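Local coordinates for Xaa-Pro dipeptidase (Pyrococcus horikoshii, PDB 1WY2), which probably hydrolyses dipeptides that carry a C-terminal proline, as a homodimeric metallopeptidase that binds two cobalt ions per subunit, at residues A37-G42 / L54-L59; N5-K10 / V31-G36; K158-V163 / V197-R202. All blocks are in the same frame, centred on the assembly; numbering follows the deposited sequence.

Contact 1: A37-G42 / L54-L59; sequences ASPLAG and LYVPEL
Gly-42 O comes up to the rim of the Pro-57 ring at CD and CG, not over a face: Pro-57 CD is 3.2 Å from Gly-42 O, and Pro-57 CG is 3.7 Å from the same oxygen. The methyl of Ala-41 reaches CG obliquely, well out of the ring plane, with Ala-41 CB 4.1 Å from Pro-57 CG; a methyl is short enough to fit between loop and ring, consistent with alanine here. The second proline ring, that of Pro-39, uses its CB, 4.1 Å from Val-56 CG1. At the far end of the contact Leu-54 CD2 meets Ala-37 CB at 3.6 Å. Leu-54 can reach because its CG stands anti to the backbone N (chi1 171°), which carries the branched end across to the loop.

The loop 37-42 leads from helix 28-35 into strand 44-48 of the mixed sheet of the creatinase/prolidase N-terminal domain, and 54-59 runs from strand 51-57, the next strand of that sheet, into helix 58-67. Backbone bonds join this strand to strand 72-75 on its other side, whereas the two segments meet here without a hydrogen bond. Proline suits position 57, where the chain turns from strand toward helix, but it brings no N-H for the loop. Gly-42 O, buried by the contact, has no polar partner in the model and rests on ring carbons instead. Pro-39 and Leu-54 also pack on Val-31 of helix 28-35, while Glu-60 of helix 58-67 accepts from Ala-41 N. Leu-40 and Leu-59 face the second subunit, packing on its His-195 and Asn-282 respectively.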
# COMPACT_ATOMS: atom_id res chain seq x y z
N ALA A 37 9.37 15.72 4.58
CA ALA A 37 8.06 15.98 3.97
C ALA A 37 7.37 14.68 3.57
O ALA A 37 8.02 13.67 3.30
CB ALA A 37 8.24 16.86 2.74
N SER A 38 6.04 14.70 3.53
CA SER A 38 5.27 13.52 3.16
C SER A 38 4.23 13.81 2.07
O SER A 38 3.03 13.67 2.29
CB SER A 38 4.56 12.95 4.39
OG SER A 38 5.49 12.61 5.40
N PRO A 39 4.69 14.23 0.88
CA PRO A 39 3.74 14.53 -0.20
C PRO A 39 2.97 13.28 -0.61
O PRO A 39 3.54 12.34 -1.18
CB PRO A 39 4.65 15.05 -1.31
CG PRO A 39 5.93 14.32 -1.07
CD PRO A 39 6.08 14.41 0.42
N LEU A 40 1.68 13.27 -0.32
CA LEU A 40 0.79 12.16 -0.66
C LEU A 40 0.79 11.91 -2.17
O LEU A 40 0.88 10.79 -2.66
CB LEU A 40 -0.64 12.49 -0.21
CG LEU A 40 -0.75 12.70 1.30
CD1 LEU A 40 -0.15 14.04 1.74
CD2 LEU A 40 -2.19 12.68 1.79
N ALA A 41 0.64 13.02 -2.91
CA ALA A 41 0.82 12.96 -4.34
C ALA A 41 2.30 12.75 -4.66
O ALA A 41 3.08 12.21 -3.87
CB ALA A 41 0.37 14.28 -4.94
N GLY A 42 2.69 13.15 -5.88
CA GLY A 42 4.04 12.80 -6.33
C GLY A 42 5.13 13.82 -5.99
O GLY A 42 5.31 14.84 -6.64
N LEU A 54 12.96 19.94 -3.46
CA LEU A 54 11.81 19.05 -3.42
C LEU A 54 10.73 19.63 -4.33
O LEU A 54 10.19 20.70 -4.05
CB LEU A 54 11.27 18.93 -1.99
CG LEU A 54 9.94 18.18 -1.83
CD1 LEU A 54 10.09 16.74 -2.30
CD2 LEU A 54 9.49 18.24 -0.39
N TYR A 55 10.43 18.92 -5.41
CA TYR A 55 9.40 19.36 -6.35
C TYR A 55 8.10 18.64 -6.05
O TYR A 55 8.09 17.41 -5.91
CB TYR A 55 9.81 19.06 -7.80
CG TYR A 55 11.03 19.81 -8.27
CD1 TYR A 55 12.31 19.32 -8.00
CD2 TYR A 55 10.91 21.00 -8.98
CE1 TYR A 55 13.44 20.01 -8.44
CE2 TYR A 55 12.03 21.69 -9.42
CZ TYR A 55 13.29 21.19 -9.15
OH TYR A 55 14.40 21.87 -9.61
N VAL A 56 7.01 19.38 -5.96
CA VAL A 56 5.71 18.78 -5.67
C VAL A 56 4.58 19.43 -6.46
O VAL A 56 4.71 20.56 -6.93
CB VAL A 56 5.36 18.89 -4.16
CG1 VAL A 56 6.40 18.16 -3.33
CG2 VAL A 56 5.28 20.35 -3.76
N PRO A 57 3.46 18.70 -6.63
CA PRO A 57 2.31 19.23 -7.36
C PRO A 57 1.69 20.36 -6.53
O PRO A 57 1.93 20.45 -5.33
CB PRO A 57 1.38 18.03 -7.47
CG PRO A 57 2.33 16.86 -7.46
CD PRO A 57 3.30 17.26 -6.37
N GLU A 58 0.90 21.21 -7.17
CA GLU A 58 0.27 22.32 -6.47
C GLU A 58 -0.52 21.88 -5.24
O GLU A 58 -0.49 22.54 -4.20
CB GLU A 58 -0.66 23.09 -7.42
CG GLU A 58 0.07 23.72 -8.60
CD GLU A 58 -0.86 24.53 -9.48
OE1 GLU A 58 -1.79 23.95 -10.07
OE2 GLU A 58 -0.64 25.76 -9.59
N LEU A 59 -1.22 20.75 -5.36
CA LEU A 59 -2.02 20.23 -4.25
C LEU A 59 -1.17 19.63 -3.13
O LEU A 59 -1.68 18.88 -2.30
CB LEU A 59 -3.01 19.18 -4.76
CG LEU A 59 -4.11 19.65 -5.71
CD1 LEU A 59 -4.90 18.45 -6.21
CD2 LEU A 59 -5.02 20.64 -5.00

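Contact 2: N5-K10 / V31-G36; sequences NEKVKK and VYYISG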
# COMPACT_ATOMS: atom_id res chain seq x y z
N ASN A 5 21.44 19.07 4.42
CA ASN A 5 21.59 18.17 5.56
C ASN A 5 22.57 17.04 5.28
O ASN A 5 22.99 16.82 4.14
CB ASN A 5 20.22 17.64 6.02
CG ASN A 5 19.54 16.77 4.99
OD1 ASN A 5 20.09 15.77 4.54
ND2 ASN A 5 18.30 17.13 4.62
N GLU A 6 22.95 16.31 6.33
CA GLU A 6 23.93 15.24 6.15
C GLU A 6 23.49 14.07 5.28
O GLU A 6 24.34 13.41 4.68
CB GLU A 6 24.42 14.73 7.51
CG GLU A 6 23.38 14.15 8.42
CD GLU A 6 23.99 13.63 9.71
OE1 GLU A 6 24.68 14.42 10.40
OE2 GLU A 6 23.81 12.44 10.03
N LYS A 7 22.19 13.82 5.19
CA LYS A 7 21.71 12.72 4.35
C LYS A 7 21.91 13.09 2.89
O LYS A 7 22.34 12.27 2.08
CB LYS A 7 20.24 12.44 4.64
CG LYS A 7 20.01 11.90 6.05
CD LYS A 7 18.54 11.87 6.41
CE LYS A 7 18.35 11.31 7.82
NZ LYS A 7 16.92 11.31 8.22
N VAL A 8 21.61 14.34 2.56
CA VAL A 8 21.79 14.84 1.20
C VAL A 8 23.28 14.80 0.86
O VAL A 8 23.67 14.41 -0.24
CB VAL A 8 21.27 16.30 1.07
CG1 VAL A 8 21.69 16.89 -0.27
CG2 VAL A 8 19.75 16.33 1.20
N LYS A 9 24.12 15.19 1.81
CA LYS A 9 25.56 15.18 1.57
C LYS A 9 26.12 13.78 1.36
O LYS A 9 27.06 13.59 0.59
CB LYS A 9 26.28 15.91 2.70
CG LYS A 9 26.16 17.41 2.58
CD LYS A 9 26.56 18.13 3.85
CE LYS A 9 26.47 19.64 3.64
NZ LYS A 9 26.39 20.37 4.93
N LYS A 10 25.55 12.80 2.04
CA LYS A 10 26.01 11.43 1.87
C LYS A 10 25.68 10.97 0.46
O LYS A 10 26.44 10.21 -0.15
CB LYS A 10 25.36 10.50 2.90
CG LYS A 10 25.96 10.65 4.28
CD LYS A 10 25.42 9.63 5.26
CE LYS A 10 26.11 9.75 6.61
NZ LYS A 10 25.63 8.71 7.56
N VAL A 31 11.64 10.00 0.50
CA VAL A 31 11.41 11.44 0.44
C VAL A 31 11.28 11.96 1.86
O VAL A 31 11.81 13.02 2.20
CB VAL A 31 10.12 11.77 -0.35
CG1 VAL A 31 9.81 13.26 -0.24
CG2 VAL A 31 10.31 11.38 -1.80
N TYR A 32 10.58 11.21 2.71
CA TYR A 32 10.41 11.62 4.10
C TYR A 32 11.74 11.55 4.84
O TYR A 32 12.09 12.46 5.59
CB TYR A 32 9.40 10.71 4.81
CG TYR A 32 9.29 11.02 6.28
CD1 TYR A 32 8.65 12.18 6.72
CD2 TYR A 32 9.89 10.20 7.24
CE1 TYR A 32 8.63 12.52 8.07
CE2 TYR A 32 9.87 10.53 8.60
CZ TYR A 32 9.24 11.70 9.00
OH TYR A 32 9.23 12.05 10.33
N TYR A 33 12.47 10.46 4.63
CA TYR A 33 13.74 10.27 5.29
C TYR A 33 14.70 11.42 5.04
O TYR A 33 15.36 11.91 5.95
CB TYR A 33 14.40 8.97 4.81
CG TYR A 33 15.65 8.59 5.57
CD1 TYR A 33 15.57 8.12 6.88
CD2 TYR A 33 16.91 8.68 4.98
CE1 TYR A 33 16.72 7.74 7.58
CE2 TYR A 33 18.06 8.32 5.67
CZ TYR A 33 17.96 7.85 6.97
OH TYR A 33 19.09 7.49 7.66
N ILE A 34 14.76 11.86 3.79
CA ILE A 34 15.67 12.93 3.40
C ILE A 34 15.18 14.37 3.63
O ILE A 34 15.96 15.22 4.06
CB ILE A 34 16.05 12.77 1.91
CG1 ILE A 34 16.74 11.41 1.71
CG2 ILE A 34 16.98 13.90 1.46
CD1 ILE A 34 16.93 11.03 0.25
N SER A 35 13.90 14.63 3.38
CA SER A 35 13.37 15.99 3.52
C SER A 35 12.46 16.23 4.72
O SER A 35 12.30 17.38 5.16
CB SER A 35 12.60 16.38 2.26
OG SER A 35 11.35 15.72 2.21
N GLY A 36 11.86 15.17 5.24
CA GLY A 36 10.95 15.32 6.37
C GLY A 36 9.53 15.60 5.89
O GLY A 36 8.60 15.72 6.70
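Lys-7 sends its CG anti to its own carbonyl carbon (chi1 -66°) and then runs fully extended, while Tyr-33 swings its ring out with CG opposite the backbone N (chi1 -173°); the two side chains cross at about a right angle, the lysine end over one ring face. Lys-7 NZ stands 3.6 Å from the ring centroid in a cation-pi contact, and Lys-7 CE adds a CH-pi contact, 3.6 Å from Tyr-33 CZ. The same ammonium donates to Tyr-33 O at 2.8 Å, coming in tilted from the carbonyl plane. A long, flexible lysine suits this place because it can serve ring and carbonyl of one residue together. Replacing the tyrosine by an alanine would probably leave the Lys-7 ammonium without its aromatic face, freer to turn about the one carbonyl, and open a gap beside Met-124.

Asn-5 does two jobs. Its OD1 accepts from Val-8 N at 2.9 Å, capping helix 6-17, and its ND2 gives a weak bond of 3.1 Å to Ile-34 O, with a further weak one to Asn-69. Deeper in, Val-8 CG2 packs on Ile-34 CG2 at 3.7 Å, and beyond these branched residues lies strand 44-48, through Ile-45 and Ile-47.

The start of helix 6-17 thus meets the end of helix 28-35: the axes of 6-10 and 31-35 approach to 9.7 Å, at 110° between their N-to-C directions. N-cap side chain and lysine serve late helix carbonyls, in a helix pair packed on the sheet of the creatinase/prolidase N-terminal domain.

Contact 3: K158-V163 / V197-R202; sequences KKEREV and VASDKR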
# COMPACT_ATOMS: atom_id res chain seq x y z
N LYS A 158 -15.54 -16.72 17.93
CA LYS A 158 -15.15 -15.42 17.39
C LYS A 158 -14.68 -15.51 15.94
O LYS A 158 -14.02 -16.47 15.55
CB LYS A 158 -14.04 -14.81 18.24
CG LYS A 158 -14.34 -14.72 19.73
CD LYS A 158 -15.42 -13.68 20.02
CE LYS A 158 -15.31 -13.16 21.45
NZ LYS A 158 -15.98 -11.84 21.61
N LYS A 159 -15.02 -14.50 15.15
CA LYS A 159 -14.60 -14.45 13.75
C LYS A 159 -13.22 -13.79 13.70
O LYS A 159 -13.01 -12.75 14.32
CB LYS A 159 -15.61 -13.64 12.93
CG LYS A 159 -15.26 -13.52 11.46
CD LYS A 159 -16.35 -12.79 10.68
CE LYS A 159 -17.66 -13.58 10.66
NZ LYS A 159 -18.69 -12.94 9.79
N GLU A 160 -12.29 -14.39 12.96
CA GLU A 160 -10.93 -13.86 12.85
C GLU A 160 -10.90 -12.37 12.50
O GLU A 160 -10.21 -11.58 13.15
CB GLU A 160 -10.14 -14.63 11.79
CG GLU A 160 -10.02 -16.12 12.05
CD GLU A 160 -9.29 -16.84 10.93
OE1 GLU A 160 -9.27 -16.30 9.80
OE2 GLU A 160 -8.76 -17.94 11.17
N ARG A 161 -11.65 -12.00 11.47
CA ARG A 161 -11.71 -10.61 11.02
C ARG A 161 -12.20 -9.65 12.10
O ARG A 161 -11.77 -8.50 12.15
CB ARG A 161 -12.61 -10.50 9.79
CG ARG A 161 -12.78 -9.08 9.28
CD ARG A 161 -12.38 -8.98 7.83
NE ARG A 161 -12.98 -10.05 7.04
CZ ARG A 161 -12.52 -10.44 5.86
NH1 ARG A 161 -11.47 -9.85 5.32
NH2 ARG A 161 -13.12 -11.44 5.22
N GLU A 162 -13.12 -10.11 12.94
CA GLU A 162 -13.64 -9.25 14.00
C GLU A 162 -12.58 -9.00 15.06
O GLU A 162 -12.52 -7.91 15.64
CB GLU A 162 -14.91 -9.87 14.61
CG GLU A 162 -16.13 -9.71 13.72
CD GLU A 162 -17.37 -10.43 14.23
OE1 GLU A 162 -17.53 -10.55 15.46
OE2 GLU A 162 -18.18 -10.85 13.39
N VAL A 163 -11.75 -10.00 15.31
CA VAL A 163 -10.67 -9.85 16.28
C VAL A 163 -9.71 -8.82 15.70
O VAL A 163 -9.25 -7.90 16.40
CB VAL A 163 -9.91 -11.18 16.51
CG1 VAL A 163 -8.69 -10.95 17.40
CG2 VAL A 163 -10.85 -12.20 17.16
N VAL A 197 -4.08 -13.69 6.34
CA VAL A 197 -4.76 -12.50 6.82
C VAL A 197 -6.12 -12.88 7.42
O VAL A 197 -6.80 -13.77 6.91
CB VAL A 197 -4.95 -11.48 5.68
CG1 VAL A 197 -5.77 -10.28 6.16
CG2 VAL A 197 -3.59 -11.01 5.19
N ALA A 198 -6.50 -12.21 8.50
CA ALA A 198 -7.76 -12.49 9.19
C ALA A 198 -8.91 -12.64 8.19
O ALA A 198 -9.08 -11.81 7.30
CB ALA A 198 -8.07 -11.37 10.18
N SER A 199 -9.70 -13.70 8.36
CA SER A 199 -10.81 -13.98 7.46
C SER A 199 -12.15 -14.14 8.19
O SER A 199 -12.27 -13.83 9.37
CB SER A 199 -10.53 -15.25 6.66
OG SER A 199 -10.65 -16.40 7.47
N ASP A 200 -13.16 -14.62 7.47
CA ASP A 200 -14.48 -14.81 8.06
C ASP A 200 -14.58 -16.10 8.86
O ASP A 200 -15.59 -16.35 9.51
CB ASP A 200 -15.55 -14.79 6.97
CG ASP A 200 -15.73 -13.42 6.36
OD1 ASP A 200 -15.98 -12.47 7.12
OD2 ASP A 200 -15.61 -13.30 5.12
N LYS A 201 -13.53 -16.91 8.83
CA LYS A 201 -13.52 -18.17 9.57
C LYS A 201 -13.70 -17.90 11.06
O LYS A 201 -13.14 -16.95 11.60
CB LYS A 201 -12.19 -18.91 9.37
CG LYS A 201 -12.07 -20.18 10.22
CD LYS A 201 -10.70 -20.83 10.07
CE LYS A 201 -10.61 -22.12 10.88
NZ LYS A 201 -10.83 -21.91 12.34
N ARG A 202 -14.49 -18.74 11.72
CA ARG A 202 -14.69 -18.58 13.14
C ARG A 202 -13.73 -19.49 13.88
O ARG A 202 -13.48 -20.63 13.47
CB ARG A 202 -16.14 -18.89 13.53
CG ARG A 202 -17.10 -17.77 13.12
CD ARG A 202 -18.52 -18.00 13.59
NE ARG A 202 -19.40 -16.92 13.17
CZ ARG A 202 -19.40 -15.69 13.69
NH1 ARG A 202 -18.57 -15.39 14.68
NH2 ARG A 202 -20.24 -14.77 13.22
O HOH W 1 -8.97 -9.03 7.14
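Glu-160 OE1 is gripped by both donors of Ser-199: OG at 2.7 Å from above the carboxylate plane, and the backbone N at 3.0 Å on the anti lone pair. Arg-190 adds a salt bridge to this oxygen, which probably favours the charged carboxylate, while Glu-160 OE2 bonds to Ser-187. Serine suits the turn because its OG also accepts from Lys-201 N, making an ST turn. Two backbone bonds fasten the helix start: Glu-160 N to Lys-201 O, almost straight, and Arg-161 N to Ser-199 O.

Outside, Arg-161 NH2 makes a salt bridge with a weak hydrogen bond to Asp-200 OD2, 3.1 Å, guanidinium and carboxylate planes 58° apart; Lys-159 NZ to Asp-200 OD1 is a long one, 3.8 Å. Ala-198 O lies above the Arg-161 guanidinium toward its rim, and a water donates to it while accepting weakly from Arg-161 NH1. Lys-159 CE sits over the rim of one face of the Arg-202 guanidinium; Asp-200 and Gly-157 O, which Arg-202 NH1 bonds, probably offset these like charges.

A single beta bridge of the backbones pairs Lys-159, the N-cap residue, with Arg-202. The loop before strand 208-217 thus clasps the amino end of helix 160-173, Glu-160 and Ala-198 both packing on Ile-185 of strand 184-187.

Contacts 1 and 2 are neighbours in the N-terminal domain, their centres 16 Å apart. They touch where the loop leaves helix 28-35: Ser-38 OG is 3.5 Å from Tyr-32 CD1, and Tyr-32 in turn stacks on His-219, a residue of the metallopeptidase domain. Contact 3 belongs to that second domain, its centre 37 Å from that of contact 1 and 41 Å from that of contact 2. There the side chain of Ala-198 is about 10 Å from that of the metal ligand Asp-212 and about 13 Å from a zinc ion, whereas contacts 1 and 2 lie away from the annotated metal sites. Contacts 1 and 3 both touch the second subunit; Leu-40 packs there on His-195, two residues before that subunit's 197-202 segment.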